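Local coordinates for protein Myo-inositol phosphohydrolase (Mitsuokella multacida, PDB 4WU3) that probably removes phosphate groups from inositol polyphosphates such as phytate, as a phosphatase of the protein-tyrosine-phosphatase-like family, at residues R147-D150 against I151-L155; T547-Y550 against M551-D555; A593-Y596 against H597-A600. The protein carries 2 engineered substitutions. One frame throughout, in Å; residues are numbered along the deposited sequence.

Contact 1: R147-D150 against I151-L155; sequences RTED and IIIPL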
ATOM      1  N   ARG A 147     -15.998  -1.379  -2.309  1.00 13.10           N
ATOM      2  CA  ARG A 147     -17.324  -0.837  -2.499  1.00 11.53           C
ATOM      3  C   ARG A 147     -17.463   0.629  -2.103  1.00 12.45           C
ATOM      4  O   ARG A 147     -16.849   1.102  -1.148  1.00 12.95           O
ATOM      5  CB  ARG A 147     -18.323  -1.667  -1.714  1.00 11.02           C
ATOM      6  CG  ARG A 147     -18.573  -3.017  -2.331  1.00 10.42           C
ATOM      7  CD  ARG A 147     -19.355  -3.933  -1.408  1.00  9.89           C
ATOM      8  NE  ARG A 147     -19.665  -5.165  -2.109  1.00 10.20           N
ATOM      9  CZ  ARG A 147     -19.809  -6.348  -1.526  1.00 11.32           C
ATOM     10  NH1 ARG A 147     -19.669  -6.482  -0.214  1.00 12.24           N
ATOM     11  NH2 ARG A 147     -20.083  -7.405  -2.264  1.00 11.54           N
ATOM     12  N   THR A 148     -18.298   1.335  -2.856  1.00 12.39           N
ATOM     13  CA  THR A 148     -18.677   2.689  -2.538  1.00 13.43           C
ATOM     14  C   THR A 148     -19.835   2.731  -1.514  1.00 15.16           C
ATOM     15  O   THR A 148     -20.584   1.769  -1.343  1.00 13.84           O
ATOM     16  CB  THR A 148     -19.161   3.409  -3.802  1.00 12.80           C
ATOM     17  OG1 THR A 148     -20.413   2.843  -4.205  1.00 13.15           O
ATOM     18  CG2 THR A 148     -18.155   3.277  -4.942  1.00 12.38           C
ATOM     19  N   GLU A 149     -19.986   3.880  -0.871  1.00 16.19           N
ATOM     20  CA  GLU A 149     -21.045   4.109   0.091  1.00 18.94           C
ATOM     21  C   GLU A 149     -22.432   3.725  -0.442  1.00 20.50           C
ATOM     22  O   GLU A 149     -23.236   3.167   0.293  1.00 19.15           O
ATOM     23  CB  GLU A 149     -21.029   5.583   0.493  1.00 23.27           C
ATOM     24  CG  GLU A 149     -22.015   5.961   1.578  1.00 31.26           C
ATOM     25  CD  GLU A 149     -22.133   7.464   1.748  1.00 40.54           C
ATOM     26  OE1 GLU A 149     -21.085   8.145   1.803  1.00 43.84           O
ATOM     27  OE2 GLU A 149     -23.274   7.964   1.829  1.00 44.46           O
ATOM     28  N   ASP A 150     -22.730   4.024  -1.707  1.00 19.93           N
ATOM     29  CA  ASP A 150     -24.091   3.801  -2.203  1.00 24.07           C
ATOM     30  C   ASP A 150     -24.386   2.337  -2.526  1.00 19.83           C
ATOM     31  O   ASP A 150     -25.527   1.970  -2.782  1.00 18.98           O
ATOM     32  CB  ASP A 150     -24.447   4.701  -3.397  1.00 31.48           C
ATOM     33  CG  ASP A 150     -23.347   4.813  -4.401  1.00 43.14           C
ATOM     34  OD1 ASP A 150     -22.749   3.774  -4.715  1.00 44.20           O
ATOM     35  OD2 ASP A 150     -23.102   5.937  -4.900  1.00 62.43           O
ATOM     36  N   ILE A 151     -23.363   1.503  -2.519  1.00 15.45           N
ATOM     37  CA  ILE A 151     -23.584   0.070  -2.530  1.00 13.66           C
ATOM     38  C   ILE A 151     -23.629  -0.453  -1.086  1.00 13.14           C
ATOM     39  O   ILE A 151     -24.492  -1.267  -0.733  1.00 10.05           O
ATOM     40  CB  ILE A 151     -22.481  -0.646  -3.323  1.00 14.16           C
ATOM     41  CG1 ILE A 151     -22.668  -0.410  -4.821  1.00 15.39           C
ATOM     42  CG2 ILE A 151     -22.507  -2.134  -3.047  1.00 14.72           C
ATOM     43  CD1 ILE A 151     -23.935  -1.031  -5.367  1.00 15.60           C
ATOM     44  N   ILE A 152     -22.718   0.045  -0.245  1.00 11.43           N
ATOM     45  CA  ILE A 152     -22.553  -0.484   1.118  1.00 10.44           C
ATOM     46  C   ILE A 152     -23.779  -0.268   2.010  1.00  9.92           C
ATOM     47  O   ILE A 152     -24.215  -1.187   2.697  1.00  8.24           O
ATOM     48  CB  ILE A 152     -21.310   0.117   1.806  1.00  9.71           C
ATOM     49  CG1 ILE A 152     -20.045  -0.441   1.159  1.00  8.99           C
ATOM     50  CG2 ILE A 152     -21.321  -0.178   3.300  1.00  9.86           C
ATOM     51  CD1 ILE A 152     -18.787   0.299   1.540  1.00  8.46           C
ATOM     52  N   ILE A 153     -24.339   0.936   2.002  1.00 11.04           N
ATOM     53  CA  ILE A 153     -25.466   1.252   2.889  1.00 12.15           C
ATOM     54  C   ILE A 153     -26.688   0.354   2.633  1.00 11.62           C
ATOM     55  O   ILE A 153     -27.203  -0.280   3.565  1.00 12.27           O
ATOM     56  CB  ILE A 153     -25.865   2.740   2.798  1.00 15.38           C
ATOM     57  CG1 ILE A 153     -24.700   3.641   3.244  1.00 16.22           C
ATOM     58  CG2 ILE A 153     -27.104   3.034   3.642  1.00 16.41           C
ATOM     59  CD1 ILE A 153     -24.135   3.301   4.604  1.00 16.24           C
ATOM     60  N   PRO A 154     -27.169   0.294   1.378  1.00 11.55           N
ATOM     61  CA  PRO A 154     -28.308  -0.602   1.105  1.00 10.85           C
ATOM     62  C   PRO A 154     -27.972  -2.094   1.231  1.00 10.40           C
ATOM     63  O   PRO A 154     -28.833  -2.885   1.575  1.00 11.15           O
ATOM     64  CB  PRO A 154     -28.708  -0.254  -0.340  1.00 10.92           C
ATOM     65  CG  PRO A 154     -27.544   0.490  -0.919  1.00 10.69           C
ATOM     66  CD  PRO A 154     -26.859   1.170   0.232  1.00 10.78           C
ATOM     67  N   LEU A 155     -26.732  -2.474   0.956  1.00 10.51           N
ATOM     68  CA  LEU A 155     -26.310  -3.855   1.128  1.00 10.63           C
ATOM     69  C   LEU A 155     -26.393  -4.278   2.598  1.00 11.66           C
ATOM     70  O   LEU A 155     -26.932  -5.346   2.932  1.00 10.61           O
ATOM     71  CB  LEU A 155     -24.891  -4.060   0.588  1.00 10.47           C
ATOM     72  CG  LEU A 155     -24.353  -5.483   0.762  1.00 11.23           C
ATOM     73  CD1 LEU A 155     -25.295  -6.510   0.132  1.00 11.80           C
ATOM     74  CD2 LEU A 155     -22.954  -5.608   0.175  1.00 12.38           C
TER

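Contact 2: T547-Y550 against M551-D555; sequences TTAY and MAMYD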
ATOM      1  N   THR A 547     -32.924  -0.140 -20.820  1.00  7.38           N
ATOM      2  CA  THR A 547     -34.135  -0.305 -21.605  1.00  7.90           C
ATOM      3  C   THR A 547     -35.057  -1.402 -21.066  1.00  8.30           C
ATOM      4  O   THR A 547     -36.272  -1.187 -20.929  1.00  8.59           O
ATOM      5  CB  THR A 547     -33.785  -0.608 -23.075  1.00  8.91           C
ATOM      6  OG1 THR A 547     -33.282   0.580 -23.697  1.00  9.88           O
ATOM      7  CG2 THR A 547     -35.002  -1.094 -23.844  1.00  9.09           C
ATOM      8  N   THR A 548     -34.491  -2.569 -20.763  1.00  8.22           N
ATOM      9  CA  THR A 548     -35.279  -3.695 -20.267  1.00  8.41           C
ATOM     10  C   THR A 548     -35.788  -3.458 -18.850  1.00  8.00           C
ATOM     11  O   THR A 548     -36.890  -3.885 -18.495  1.00  6.28           O
ATOM     12  CB  THR A 548     -34.495  -5.016 -20.298  1.00  9.07           C
ATOM     13  OG1 THR A 548     -33.899  -5.199 -21.588  1.00  9.86           O
ATOM     14  CG2 THR A 548     -35.428  -6.169 -20.024  1.00  9.76           C
ATOM     15  N   ALA A 549     -34.993  -2.760 -18.049  1.00  8.04           N
ATOM     16  CA  ALA A 549     -35.436  -2.335 -16.719  1.00  8.12           C
ATOM     17  C   ALA A 549     -36.712  -1.481 -16.797  1.00  8.43           C
ATOM     18  O   ALA A 549     -37.716  -1.774 -16.152  1.00  7.81           O
ATOM     19  CB  ALA A 549     -34.324  -1.560 -16.021  1.00  7.78           C
ATOM     20  N   TYR A 550     -36.680  -0.420 -17.595  1.00  9.41           N
ATOM     21  CA  TYR A 550     -37.855   0.436 -17.739  1.00  9.45           C
ATOM     22  C   TYR A 550     -39.030  -0.304 -18.380  1.00 10.24           C
ATOM     23  O   TYR A 550     -40.178  -0.171 -17.922  1.00 10.73           O
ATOM     24  CB  TYR A 550     -37.506   1.722 -18.495  1.00  9.96           C
ATOM     25  CG  TYR A 550     -37.017   2.806 -17.558  1.00 10.00           C
ATOM     26  CD1 TYR A 550     -37.920   3.632 -16.889  1.00  9.56           C
ATOM     27  CD2 TYR A 550     -35.664   2.970 -17.298  1.00  9.39           C
ATOM     28  CE1 TYR A 550     -37.478   4.605 -16.011  1.00 10.07           C
ATOM     29  CE2 TYR A 550     -35.213   3.946 -16.423  1.00  9.90           C
ATOM     30  CZ  TYR A 550     -36.121   4.761 -15.782  1.00 10.49           C
ATOM     31  OH  TYR A 550     -35.667   5.735 -14.906  1.00 11.18           O
ATOM     32  N   MET A 551     -38.766  -1.106 -19.408  1.00  9.50           N
ATOM     33  CA  MET A 551     -39.852  -1.872 -20.026  1.00 10.16           C
ATOM     34  C   MET A 551     -40.541  -2.810 -19.014  1.00 10.99           C
ATOM     35  O   MET A 551     -41.767  -2.922 -18.999  1.00 10.56           O
ATOM     36  CB  MET A 551     -39.354  -2.660 -21.234  1.00  9.82           C
ATOM     37  CG  MET A 551     -38.957  -1.792 -22.414  1.00 10.06           C
ATOM     38  SD  MET A 551     -38.063  -2.674 -23.703  1.00  9.32           S
ATOM     39  CE  MET A 551     -39.438  -3.505 -24.505  1.00 10.22           C
ATOM     40  N   ALA A 552     -39.748  -3.470 -18.173  1.00 11.11           N
ATOM     41  CA  ALA A 552     -40.273  -4.373 -17.160  1.00 10.96           C
ATOM     42  C   ALA A 552     -41.081  -3.620 -16.102  1.00 11.29           C
ATOM     43  O   ALA A 552     -42.085  -4.127 -15.604  1.00 10.24           O
ATOM     44  CB  ALA A 552     -39.132  -5.144 -16.509  1.00 10.88           C
ATOM     45  N   MET A 553     -40.643  -2.416 -15.750  1.00 10.93           N
ATOM     46  CA  MET A 553     -41.366  -1.617 -14.760  1.00 11.59           C
ATOM     47  C   MET A 553     -42.716  -1.139 -15.294  1.00 12.07           C
ATOM     48  O   MET A 553     -43.717  -1.140 -14.576  1.00 11.21           O
ATOM     49  CB  MET A 553     -40.529  -0.416 -14.325  1.00 12.93           C
ATOM     50  CG  MET A 553     -39.468  -0.759 -13.299  1.00 13.93           C
ATOM     51  SD  MET A 553     -38.627   0.706 -12.701  1.00 18.08           S
ATOM     52  CE  MET A 553     -37.249   0.844 -13.836  1.00 16.37           C
ATOM     53  N   TYR A 554     -42.735  -0.713 -16.549  1.00 11.34           N
ATOM     54  CA  TYR A 554     -43.969  -0.291 -17.186  1.00 11.91           C
ATOM     55  C   TYR A 554     -44.918  -1.481 -17.380  1.00 12.28           C
ATOM     56  O   TYR A 554     -46.106  -1.383 -17.085  1.00 12.50           O
ATOM     57  CB  TYR A 554     -43.653   0.376 -18.525  1.00 13.02           C
ATOM     58  CG  TYR A 554     -44.843   0.990 -19.219  1.00 13.67           C
ATOM     59  CD1 TYR A 554     -45.683   1.866 -18.550  1.00 14.75           C
ATOM     60  CD2 TYR A 554     -45.108   0.720 -20.549  1.00 14.45           C
ATOM     61  CE1 TYR A 554     -46.768   2.438 -19.184  1.00 16.08           C
ATOM     62  CE2 TYR A 554     -46.189   1.294 -21.189  1.00 16.35           C
ATOM     63  CZ  TYR A 554     -47.015   2.152 -20.503  1.00 16.80           C
ATOM     64  OH  TYR A 554     -48.097   2.720 -21.146  1.00 19.93           O
ATOM     65  N   ASP A 555     -44.394  -2.602 -17.873  1.00 11.67           N
ATOM     66  CA  ASP A 555     -45.178  -3.820 -18.007  1.00 11.83           C
ATOM     67  C   ASP A 555     -45.888  -4.133 -16.683  1.00 13.27           C
ATOM     68  O   ASP A 555     -47.108  -4.320 -16.658  1.00 10.72           O
ATOM     69  CB  ASP A 555     -44.276  -4.979 -18.433  1.00 12.47           C
ATOM     70  CG  ASP A 555     -45.053  -6.179 -19.000  1.00 14.21           C
ATOM     71  OD1 ASP A 555     -46.308  -6.185 -18.973  1.00 12.75           O
ATOM     72  OD2 ASP A 555     -44.390  -7.135 -19.474  1.00 13.75           O
TER

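Contact 3: A593-Y596 against H597-A600; sequences ADYY and HQKA. With 4IP (inositol-(1,3,4,5)-tetrakisphosphate), chain F.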
ATOM      1  N   ALA A 593     -20.785  -6.943 -10.620  1.00 13.52           N
ATOM      2  CA  ALA A 593     -21.444  -7.919  -9.757  1.00 12.33           C
ATOM      3  C   ALA A 593     -22.402  -7.284  -8.756  1.00 11.17           C
ATOM      4  O   ALA A 593     -23.561  -7.665  -8.680  1.00 12.87           O
ATOM      5  CB  ALA A 593     -20.405  -8.756  -9.030  1.00 11.82           C
ATOM      6  N   ASP A 594     -21.912  -6.319  -7.990  1.00 10.89           N
ATOM      7  CA  ASP A 594     -22.732  -5.606  -7.011  1.00 10.97           C
ATOM      8  C   ASP A 594     -23.901  -4.869  -7.656  1.00 10.26           C
ATOM      9  O   ASP A 594     -24.954  -4.713  -7.039  1.00  9.02           O
ATOM     10  CB  ASP A 594     -21.875  -4.601  -6.224  1.00 11.66           C
ATOM     11  CG  ASP A 594     -20.845  -5.278  -5.322  1.00 13.75           C
ATOM     12  OD1 ASP A 594     -21.065  -6.448  -4.918  1.00 14.44           O
ATOM     13  OD2 ASP A 594     -19.812  -4.634  -5.010  1.00 14.77           O
ATOM     14  N   TYR A 595     -23.704  -4.392  -8.885  1.00 11.39           N
ATOM     15  CA  TYR A 595     -24.743  -3.605  -9.585  1.00 11.38           C
ATOM     16  C   TYR A 595     -25.840  -4.488 -10.185  1.00 11.50           C
ATOM     17  O   TYR A 595     -27.014  -4.109 -10.170  1.00 11.81           O
ATOM     18  CB  TYR A 595     -24.124  -2.668 -10.630  1.00 11.39           C
ATOM     19  CG  TYR A 595     -23.186  -1.652 -10.004  1.00 13.24           C
ATOM     20  CD1 TYR A 595     -23.672  -0.494  -9.406  1.00 14.91           C
ATOM     21  CD2 TYR A 595     -21.821  -1.879  -9.971  1.00 14.87           C
ATOM     22  CE1 TYR A 595     -22.821   0.417  -8.815  1.00 15.69           C
ATOM     23  CE2 TYR A 595     -20.960  -0.975  -9.383  1.00 16.30           C
ATOM     24  CZ  TYR A 595     -21.455   0.171  -8.808  1.00 16.32           C
ATOM     25  OH  TYR A 595     -20.569   1.049  -8.222  1.00 15.26           O
ATOM     26  N   TYR A 596     -25.468  -5.661 -10.689  1.00 11.83           N
ATOM     27  CA  TYR A 596     -26.448  -6.685 -11.051  1.00 12.29           C
ATOM     28  C   TYR A 596     -27.244  -7.119  -9.826  1.00 11.84           C
ATOM     29  O   TYR A 596     -28.457  -7.300  -9.891  1.00 10.56           O
ATOM     30  CB  TYR A 596     -25.761  -7.923 -11.612  1.00 13.44           C
ATOM     31  CG  TYR A 596     -25.197  -7.783 -13.005  1.00 14.99           C
ATOM     32  CD1 TYR A 596     -25.902  -7.126 -14.005  1.00 15.69           C
ATOM     33  CD2 TYR A 596     -23.976  -8.363 -13.338  1.00 15.63           C
ATOM     34  CE1 TYR A 596     -25.390  -7.023 -15.291  1.00 16.24           C
ATOM     35  CE2 TYR A 596     -23.457  -8.263 -14.622  1.00 15.88           C
ATOM     36  CZ  TYR A 596     -24.164  -7.590 -15.594  1.00 16.50           C
ATOM     37  OH  TYR A 596     -23.651  -7.497 -16.874  1.00 17.06           O
ATOM     38  N   HIS A 597     -26.556  -7.295  -8.704  1.00 12.82           N
ATOM     39  CA  HIS A 597     -27.230  -7.735  -7.493  1.00 13.92           C
ATOM     40  C   HIS A 597     -28.248  -6.700  -7.053  1.00 13.69           C
ATOM     41  O   HIS A 597     -29.357  -7.027  -6.644  1.00 12.75           O
ATOM     42  CB  HIS A 597     -26.239  -7.964  -6.362  1.00 15.26           C
ATOM     43  CG  HIS A 597     -26.892  -8.100  -5.026  1.00 17.40           C
ATOM     44  ND1 HIS A 597     -27.576  -9.236  -4.645  1.00 19.27           N
ATOM     45  CD2 HIS A 597     -26.996  -7.233  -3.993  1.00 19.48           C
ATOM     46  CE1 HIS A 597     -28.060  -9.069  -3.427  1.00 19.45           C
ATOM     47  NE2 HIS A 597     -27.722  -7.863  -3.009  1.00 22.54           N
ATOM     48  N   GLN A 598     -27.848  -5.441  -7.123  1.00 14.17           N
ATOM     49  CA  GLN A 598     -28.720  -4.351  -6.748  1.00 14.63           C
ATOM     50  C   GLN A 598     -29.951  -4.339  -7.671  1.00 13.75           C
ATOM     51  O   GLN A 598     -31.067  -4.066  -7.231  1.00 10.68           O
ATOM     52  CB  GLN A 598     -27.931  -3.045  -6.819  1.00 16.15           C
ATOM     53  CG  GLN A 598     -28.716  -1.770  -6.602  1.00 17.46           C
ATOM     54  CD  GLN A 598     -27.794  -0.590  -6.393  1.00 20.71           C
ATOM     55  OE1 GLN A 598     -26.887  -0.344  -7.190  1.00 19.51           O
ATOM     56  NE2 GLN A 598     -28.011   0.146  -5.306  1.00 25.37           N
ATOM     57  N   LYS A 599     -29.762  -4.659  -8.944  1.00 13.57           N
ATOM     58  CA  LYS A 599     -30.902  -4.699  -9.853  1.00 16.33           C
ATOM     59  C   LYS A 599     -31.836  -5.845  -9.503  1.00 13.62           C
ATOM     60  O   LYS A 599     -33.053  -5.688  -9.477  1.00 11.79           O
ATOM     61  CB  LYS A 599     -30.455  -4.837 -11.305  1.00 19.89           C
ATOM     62  CG  LYS A 599     -29.870  -3.576 -11.913  1.00 24.60           C
ATOM     63  CD  LYS A 599     -29.434  -3.873 -13.337  1.00 31.28           C
ATOM     64  CE  LYS A 599     -28.855  -2.667 -14.034  1.00 39.53           C
ATOM     65  NZ  LYS A 599     -28.260  -3.107 -15.325  1.00 45.16           N
ATOM     66  N   ALA A 600     -31.259  -7.007  -9.239  1.00 11.44           N
ATOM     67  CA  ALA A 600     -32.050  -8.160  -8.898  1.00 12.43           C
ATOM     68  C   ALA A 600     -32.911  -7.853  -7.683  1.00 13.15           C
ATOM     69  O   ALA A 600     -34.080  -8.190  -7.642  1.00 15.71           O
ATOM     70  CB  ALA A 600     -31.141  -9.342  -8.623  1.00 12.72           C
TER
HETATM   71  C1  4IP F 702     -25.801  -1.761 -21.427  1.00 39.44           C
HETATM   72  O1  4IP F 702     -27.132  -1.634 -21.927  1.00 28.87           O
HETATM   73  C2  4IP F 702     -24.803  -1.251 -22.459  1.00 44.96           C
HETATM   74  O2  4IP F 702     -24.999  -1.937 -23.688  1.00 47.40           O
HETATM   75  C3  4IP F 702     -23.366  -1.490 -22.015  1.00 50.30           C
HETATM   76  O3  4IP F 702     -22.468  -1.030 -23.029  1.00 63.15           O
HETATM   77  C4  4IP F 702     -23.101  -2.963 -21.720  1.00 48.35           C
HETATM   78  O4  4IP F 702     -21.767  -3.105 -21.217  1.00 51.77           O
HETATM   79  C5  4IP F 702     -24.098  -3.481 -20.689  1.00 49.28           C
HETATM   80  O5  4IP F 702     -23.891  -4.874 -20.449  1.00 54.25           O
HETATM   81  C6  4IP F 702     -25.540  -3.237 -21.132  1.00 44.98           C
HETATM   82  O6  4IP F 702     -26.451  -3.690 -20.128  1.00 41.56           O
HETATM   83  P1  4IP F 702     -27.972  -0.266 -21.833  1.00 21.08           P
HETATM   84  O1P 4IP F 702     -28.299  -0.129 -20.372  1.00 17.16           O
HETATM   85  O2P 4IP F 702     -29.151  -0.539 -22.731  1.00 20.97           O
HETATM   86  O3P 4IP F 702     -27.042   0.785 -22.384  1.00 23.13           O
HETATM   87  P3  4IP F 702     -21.341   0.069 -22.677  1.00 64.27           P
HETATM   88  O4P 4IP F 702     -20.782  -0.391 -21.351  1.00 79.37           O
HETATM   89  O5P 4IP F 702     -22.104   1.373 -22.628  1.00 65.22           O
HETATM   90  O6P 4IP F 702     -20.348  -0.032 -23.808  1.00 71.57           O
HETATM   91  P4  4IP F 702     -20.718  -4.169 -21.834  1.00 55.79           P
HETATM   92  O7P 4IP F 702     -20.778  -3.950 -23.326  1.00 53.50           O
HETATM   93  O8P 4IP F 702     -19.410  -3.745 -21.212  1.00 57.45           O
HETATM   94  O9P 4IP F 702     -21.253  -5.508 -21.366  1.00 50.09           O
HETATM   95  P5  4IP F 702     -24.074  -5.469 -18.958  1.00 59.33           P
HETATM   96  OPF 4IP F 702     -23.732  -4.321 -18.019  1.00 44.56           O
HETATM   97  OPG 4IP F 702     -23.088  -6.618 -18.932  1.00 75.69           O
HETATM   98  OPH 4IP F 702     -25.526  -5.885 -18.901  1.00 61.28           O
HETATM   99  O   HOH W   1     -27.245  -1.174  -9.742  1.00 12.54           O

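Contact 1: R147-D150 against I151-L155
Thr148 O receives two backbone N-H groups from the residues that follow it, and this double grip starts helix 149-161. The N of Ile152 reaches that oxygen at 3.0 Å, while the N of Ile151 comes in from above the carbonyl plane. One residue on, Ile153 N bonds Glu149 O almost straight, with an N-H...O angle of 174°. The ladder breaks at Pro154, which has no N-H to give; its CG lies 3.1 Å from Asp150 O, and the helix is kinked here. Thr148 is the N-cap residue, and its OG1 donates to Asp150 OD1 at 2.6 Å, meeting the carboxylate from above its plane. Asp150 can receive it because its CG stands between the backbone N and the carbonyl carbon (chi1 43°).

Arg147 lies along the turn and touches three of its side chains. Its CB rests 3.6 Å from Ile152 CG1, its extended chain crosses Ile151 at about a right angle with CD against CG2, and Leu155 CD2 sits over one guanidinium face, 3.4 Å from NH1 and offset toward the rim. The group's polar ends are held outside the turn, by a salt bridge from NE to Asp594 and a hydrogen bond from NH1 to Asn144. A leucine here would probably leave Asp594 without its cationic mate and strip the flat cover from Leu155 CD2. Beyond the cap, Glu149 and Ile153 run side by side, CG to CG1 at 3.9 Å, before the Glu149 carboxylate pairs with Lys224.

The turn is thus wedged between two elements: Glu149, Ile152 and Ile153 lean on Thr210 of strand 205-211, while Ile151 packs on Asp594, Tyr595 and Gln598 at the start of helix 593-613.

Contact 2: T547-Y550 against M551-D555
Tyr550 and Met553 make a Met-aromatic contact one turn apart on helix 545-558, the helix that leaves the phosphate-binding P-loop of this PTP-like phosphatase. The loop, which follows strand 535-539, supplies Ser540, Ala544 and Arg546 to the bound inositol phosphate, and the residues of this turn are buried. Its opening turn is tied back to the loop: Thr547 OG1 is hydrogen-bonded to Ser540 OG, so this threonine is a second-shell neighbour of a ligand-binding hydroxyl, and Thr548 OG1 is bonded to Ala544 O. The backbone repeats the i to i+4 pattern, as in Met551 N to Thr547 O at 2.9 Å.

Between these ends the packing is apolar. Met551 lies alongside Thr547, with SD 3.4 Å from CG2, and Met551 CG, anti to its carbonyl carbon (chi1 -68°), comes to 3.1 Å from Thr547 O. Phe538 of strand 535-539 touches Thr547, Tyr550 and Met551.

Met553 folds back at its last torsion to put its methyl over the Tyr550 ring: CE stands 4.1 Å from the ring centroid and only 8° off the normal, a CH-pi contact, with SD farther out above the same face.

Contact 3: A593-Y596 against H597-A600
Gln598 and Tyr595 share a water. It donates to Gln598 OE1 at 2.7 Å and to Tyr595 O at 3.0 Å, and it lies in the plane of the Tyr595 ring, at the edge. The two side chains run alongside each other and point the same way: OE1 is 3.9 Å from Tyr595 CD1, obliquely placed, with amide and ring planes 47° apart. What brings the amide here is a chain that leaves with CG anti to the backbone N (chi1 174°) and then runs extended.

Tyr595 O is gripped a second time by Lys599 N at 3.1 Å, and Lys599 CG lies 3.4 Å from the same oxygen. From there the lysine stretches out fully toward the ligand; NZ stops 5.3 Å from OPH of the bound inositol tetrakisphosphate, too far for a bond, although its charge may still be felt by the phosphate. Tyr596 comes nearer. Its ring meets the P5 phosphate edge-on, with OPG in the ring plane, but the approach of OH to OPG is too short to be trusted as modelled.

Lys599 and Tyr596 stand on the first turns of helix 593-613, which lines the pocket of this PTP-like phosphatase that also holds the P-loop residues Ser540, Ala544 and Arg546; Lys592, just before the helix, also bonds the ligand. Tyr581 meets the Tyr596 ring edge-to-face.

Away from the ligand, His597 takes a carboxylate at each ring nitrogen, Glu582 at ND1 and Glu158 at NE2, a setting that would probably stabilise a positively charged imidazole. The backbone beneath is regular, with Ala600 N bonded to Tyr596 O at 2.9 Å.

In the fold
Each contact is local to one continuous stretch of chain, at or within a helix, so none closes a long loop, and in chain order the three follow one another without nesting or crossing. Contact 1 begins helix 149-161; contact 2 lies some 390 residues later in helix 545-558, behind the P-loop; contact 3 follows soon after, in helix 593-613. Only contacts 1 and 3 touch, with centres 11 Å apart: the Arg147-Asp594 salt bridge and Ile151 CD1 against Tyr595 and Gln598 join an early helix to one near the C terminus. Contacts 2 and 3 come within about 6 Å at their nearest atoms and approach the same bound inositol phosphate, from the P-loop helix and helix 593-613.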